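Local coordinates for suppressor of fused family protein (Neisseria gonorrhoeae, PDB 3K5J), which is of unknown function but resembles the N-terminal domain of human Suppressor of fused and may act through protein binding, at residues A[74-77]-A[78-82]; A[125-128]-A[129-133]. All coordinates share one frame; numbering follows the deposited sequence. Where two conformers were deposited one is given.

Contact 1: residues A[74-77]-A[78-82]; sequences ETPE and HIETL
Thr75 and His78 meet at about a right angle where the chain enters helix 77-91, with Thr75 CG2 3.4 Å from His78 NE2 and oblique to the imidazole ring. That nitrogen is itself hydrogen-bonded to Ser71, and Tyr54 meets the ring, so the methyl packs against a histidine already fixed in the interior. With its hydroxyl anti to the backbone N (chi1 174°), Thr75 can cap the helix start: OG1 accepts from Glu77 N at 3.1 Å, and the N-H points at it almost straight (162°). The same OG1 donates to Glu77 OE1 at 2.6 Å, reaching the anti side of the carboxylate close to its plane; Glu77 OE2 is held by Glu110 N.

One turn on, Thr81 grips Glu77 O twice, through N at 2.9 Å and OG1 at 3.0 Å, from opposite faces of the carbonyl plane. Glu80 CG, set beside its own backbone N, comes to 3.3 Å from Pro76 O, and the extended chain beyond it ends in a salt bridge from OE1 to Arg106. Thr75 OG1 thus joins the backbone N-H and the carboxylate of one residue, Glu77, at the helix N terminus, where that carboxylate would probably be stabilised as the anion.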
# COMPACT_ATOMS: atom_id res chain seq x y z
N GLU A 74 0.97 -14.23 -3.75
CA GLU A 74 0.07 -14.26 -2.61
C GLU A 74 0.86 -14.45 -1.36
O GLU A 74 1.71 -15.37 -1.25
CB GLU A 74 -0.90 -15.44 -2.77
CG GLU A 74 -1.94 -15.51 -1.71
CD GLU A 74 -2.96 -16.61 -1.92
OE1 GLU A 74 -2.63 -17.61 -2.59
OE2 GLU A 74 -4.11 -16.44 -1.42
N THR A 75 0.57 -13.64 -0.36
CA THR A 75 1.18 -13.79 0.94
C THR A 75 0.39 -13.04 2.02
O THR A 75 0.08 -11.88 1.83
CB THR A 75 2.64 -13.32 0.99
OG1 THR A 75 3.09 -13.39 2.34
CG2 THR A 75 2.86 -11.95 0.41
N PRO A 76 0.15 -13.68 3.16
CA PRO A 76 -0.51 -13.01 4.25
C PRO A 76 0.36 -11.94 4.91
O PRO A 76 -0.12 -11.15 5.75
CB PRO A 76 -0.83 -14.15 5.22
CG PRO A 76 0.20 -15.10 4.97
CD PRO A 76 0.41 -15.09 3.50
N GLU A 77 1.63 -11.84 4.53
CA GLU A 77 2.47 -10.77 5.02
C GLU A 77 1.79 -9.40 4.84
O GLU A 77 1.93 -8.50 5.68
CB GLU A 77 3.83 -10.80 4.33
CG GLU A 77 4.69 -12.00 4.76
CD GLU A 77 5.86 -12.25 3.81
OE1 GLU A 77 5.59 -12.57 2.62
OE2 GLU A 77 7.02 -12.12 4.26
N HIS A 78 1.11 -9.24 3.72
CA HIS A 78 0.51 -7.94 3.45
C HIS A 78 -0.71 -7.63 4.30
O HIS A 78 -0.99 -6.45 4.60
CB HIS A 78 0.20 -7.80 1.96
CG HIS A 78 1.42 -8.00 1.10
ND1 HIS A 78 2.63 -7.40 1.39
CD2 HIS A 78 1.61 -8.76 0.00
CE1 HIS A 78 3.50 -7.78 0.47
NE2 HIS A 78 2.92 -8.61 -0.38
N ILE A 79 -1.44 -8.67 4.69
CA ILE A 79 -2.55 -8.53 5.59
C ILE A 79 -2.02 -8.05 6.96
O ILE A 79 -2.55 -7.10 7.56
CB ILE A 79 -3.35 -9.85 5.75
CG1 ILE A 79 -3.86 -10.32 4.38
CG2 ILE A 79 -4.50 -9.66 6.68
CD1 ILE A 79 -4.42 -11.74 4.39
N GLU A 80 -0.93 -8.68 7.40
CA GLU A 80 -0.29 -8.37 8.68
C GLU A 80 0.24 -6.92 8.66
O GLU A 80 0.06 -6.13 9.60
CB GLU A 80 0.86 -9.37 8.92
CG GLU A 80 0.47 -10.85 9.02
CD GLU A 80 1.57 -11.87 8.62
OE1 GLU A 80 2.76 -11.48 8.36
OE2 GLU A 80 1.20 -13.09 8.54
N THR A 81 0.89 -6.56 7.57
CA THR A 81 1.47 -5.20 7.41
C THR A 81 0.37 -4.15 7.47
O THR A 81 0.50 -3.15 8.16
CB THR A 81 2.22 -5.09 6.06
OG1 THR A 81 3.36 -5.95 6.13
CG2 THR A 81 2.64 -3.69 5.75
N LEU A 82 -0.73 -4.40 6.76
CA LEU A 82 -1.79 -3.40 6.71
C LEU A 82 -2.48 -3.23 8.07
O LEU A 82 -2.86 -2.11 8.41
CB LEU A 82 -2.78 -3.68 5.59
CG LEU A 82 -2.23 -3.44 4.17
CD1 LEU A 82 -3.15 -4.01 3.08
CD2 LEU A 82 -1.97 -1.96 3.91

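Contact 2: residues A[125-128]-A[129-133]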
# COMPACT_ATOMS: atom_id res chain seq x y z
N TYR A 125 -2.61 2.41 -11.88
CA TYR A 125 -4.05 2.27 -12.01
C TYR A 125 -4.83 3.53 -12.40
O TYR A 125 -5.85 3.44 -13.10
CB TYR A 125 -4.60 1.65 -10.72
CG TYR A 125 -3.97 0.33 -10.41
CD1 TYR A 125 -3.96 -0.68 -11.36
CD2 TYR A 125 -3.38 0.08 -9.18
CE1 TYR A 125 -3.35 -1.90 -11.12
CE2 TYR A 125 -2.79 -1.15 -8.91
CZ TYR A 125 -2.79 -2.15 -9.86
OH TYR A 125 -2.15 -3.35 -9.55
N GLY A 126 -4.34 4.68 -11.97
CA GLY A 126 -4.95 5.95 -12.37
C GLY A 126 -6.11 6.43 -11.51
O GLY A 126 -6.45 5.86 -10.47
N GLN A 127 -6.75 7.50 -11.99
CA GLN A 127 -7.69 8.24 -11.23
C GLN A 127 -8.95 7.47 -10.89
O GLN A 127 -9.57 7.73 -9.85
CB GLN A 127 -8.08 9.52 -11.96
CG GLN A 127 -8.87 10.51 -11.09
CD GLN A 127 -9.31 11.69 -11.88
OE1 GLN A 127 -10.21 11.58 -12.73
NE2 GLN A 127 -8.65 12.82 -11.66
N GLU A 128 -9.34 6.50 -11.73
CA GLU A 128 -10.54 5.72 -11.44
C GLU A 128 -10.40 4.92 -10.14
O GLU A 128 -11.38 4.71 -9.44
CB GLU A 128 -10.89 4.74 -12.57
CG GLU A 128 -12.26 4.03 -12.40
CD GLU A 128 -12.58 3.09 -13.54
OE1 GLU A 128 -11.77 2.96 -14.46
OE2 GLU A 128 -13.65 2.47 -13.47
N LEU A 129 -9.18 4.50 -9.83
CA LEU A 129 -8.89 3.89 -8.54
C LEU A 129 -8.62 4.95 -7.46
O LEU A 129 -9.08 4.81 -6.34
CB LEU A 129 -7.74 2.91 -8.63
CG LEU A 129 -7.45 2.17 -7.31
CD1 LEU A 129 -8.60 1.22 -6.89
CD2 LEU A 129 -6.10 1.37 -7.38
N GLU A 130 -7.89 6.01 -7.81
CA GLU A 130 -7.47 7.03 -6.86
C GLU A 130 -8.59 7.61 -5.99
O GLU A 130 -8.39 7.79 -4.80
CB GLU A 130 -6.76 8.16 -7.62
CG GLU A 130 -6.10 9.22 -6.73
CD GLU A 130 -5.81 10.50 -7.47
OE1 GLU A 130 -6.24 10.65 -8.64
OE2 GLU A 130 -5.11 11.33 -6.87
N TYR A 131 -9.72 7.97 -6.61
CA TYR A 131 -10.83 8.62 -5.89
C TYR A 131 -12.06 7.78 -5.84
O TYR A 131 -12.54 7.29 -6.86
CB TYR A 131 -11.20 9.96 -6.55
CG TYR A 131 -10.32 11.13 -6.11
CD1 TYR A 131 -9.11 11.45 -6.73
CD2 TYR A 131 -10.74 11.97 -5.09
CE1 TYR A 131 -8.34 12.52 -6.29
CE2 TYR A 131 -9.96 13.02 -4.64
CZ TYR A 131 -8.76 13.31 -5.24
OH TYR A 131 -8.01 14.40 -4.80
N MSE A 132 -12.60 7.70 -4.63
CA MSE A 132 -13.95 7.26 -4.33
C MSE A 132 -14.67 8.20 -3.34
O MSE A 132 -14.30 8.24 -2.21
CB MSE A 132 -13.83 5.95 -3.55
CG MSE A 132 -15.06 5.26 -3.09
SE MSE A 132 -14.80 3.97 -1.73
CE MSE A 132 -14.49 4.89 -0.10
N ASP A 133 -15.71 8.90 -3.74
CA ASP A 133 -16.39 9.84 -2.78
C ASP A 133 -15.82 9.93 -1.32
O ASP A 133 -15.98 9.04 -0.48
CB ASP A 133 -17.88 9.61 -2.70
CG ASP A 133 -18.59 10.82 -2.12
OD1 ASP A 133 -18.33 11.94 -2.59
OD2 ASP A 133 -19.40 10.66 -1.19
O HOH W 1 -6.52 13.06 -9.79
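Tyr125 and Leu129 are brought alongside each other by different first torsions: the tyrosine CG stands anti to its carbonyl carbon (chi1 -57°), whereas the leucine CG is anti to the backbone N (chi1 -177°). The motif is a single short helix, 127-130, with Gly126 at its N-cap and strand 131-132 following directly. The two side chains point the same way, and Leu129 CD2 lies 3.5 Å from Tyr125 CD2, oblique to the ring, and also touches Tyr125 CB. Trp16 meets the tyrosine ring edge-to-face, and Leu129 also packs on Leu12 and Phe68, so this apolar pair seats the turn between helix 2-15 and strand 65-71.

Backbone bonds define the turn itself. Gly126 O accepts from Glu130 N at 3.0 Å, and a weaker bond comes from Leu129 N. Gln127 O takes the N-H of Tyr131, with 3.3 Å between Gln127 O and Tyr131 N. Tyr131 is also the first residue to leave helical backbone angles, so this bond spans the change from helix to strand.

On another side of the turn, Gln127 and Glu130 both run out in extended chains that cross at a slant, their amide and carboxylate planes 24° apart. Gln127 CG approaches Glu130 OE1 to 3.6 Å, and the same oxygen lies at the in-plane edge of the Tyr131 ring. The carboxylate is shared between two polar partners: OE2 forms a salt bridge with Arg136, on strand 135-143, and OE1 turns to water. That water accepts from Gln127 NE2 at 2.8 Å and donates to Glu130 OE1 at 2.7 Å, closing a one-water bridge between amide and carboxylate.

From the N terminus, the chain passes through strands 52-57 and 65-71 before contact 1 closes the short connection into helix 77-91. It then runs through strands 101-103 and 116-120 to contact 2, which closes the single turn of helix 127-130 and hands over to strand 131-132. The contacts are in series, neither nested nor crossed, and lie on opposite sides of the chain's centre, with centres 23 Å apart and nearest atoms about 12 Å apart. Strand 65-71 is common ground: His78 of contact 1 touches its Ile69, whereas Tyr125 of contact 2 touches Ile70. Contact 2 additionally joins helix 2-15 to strand 135-143.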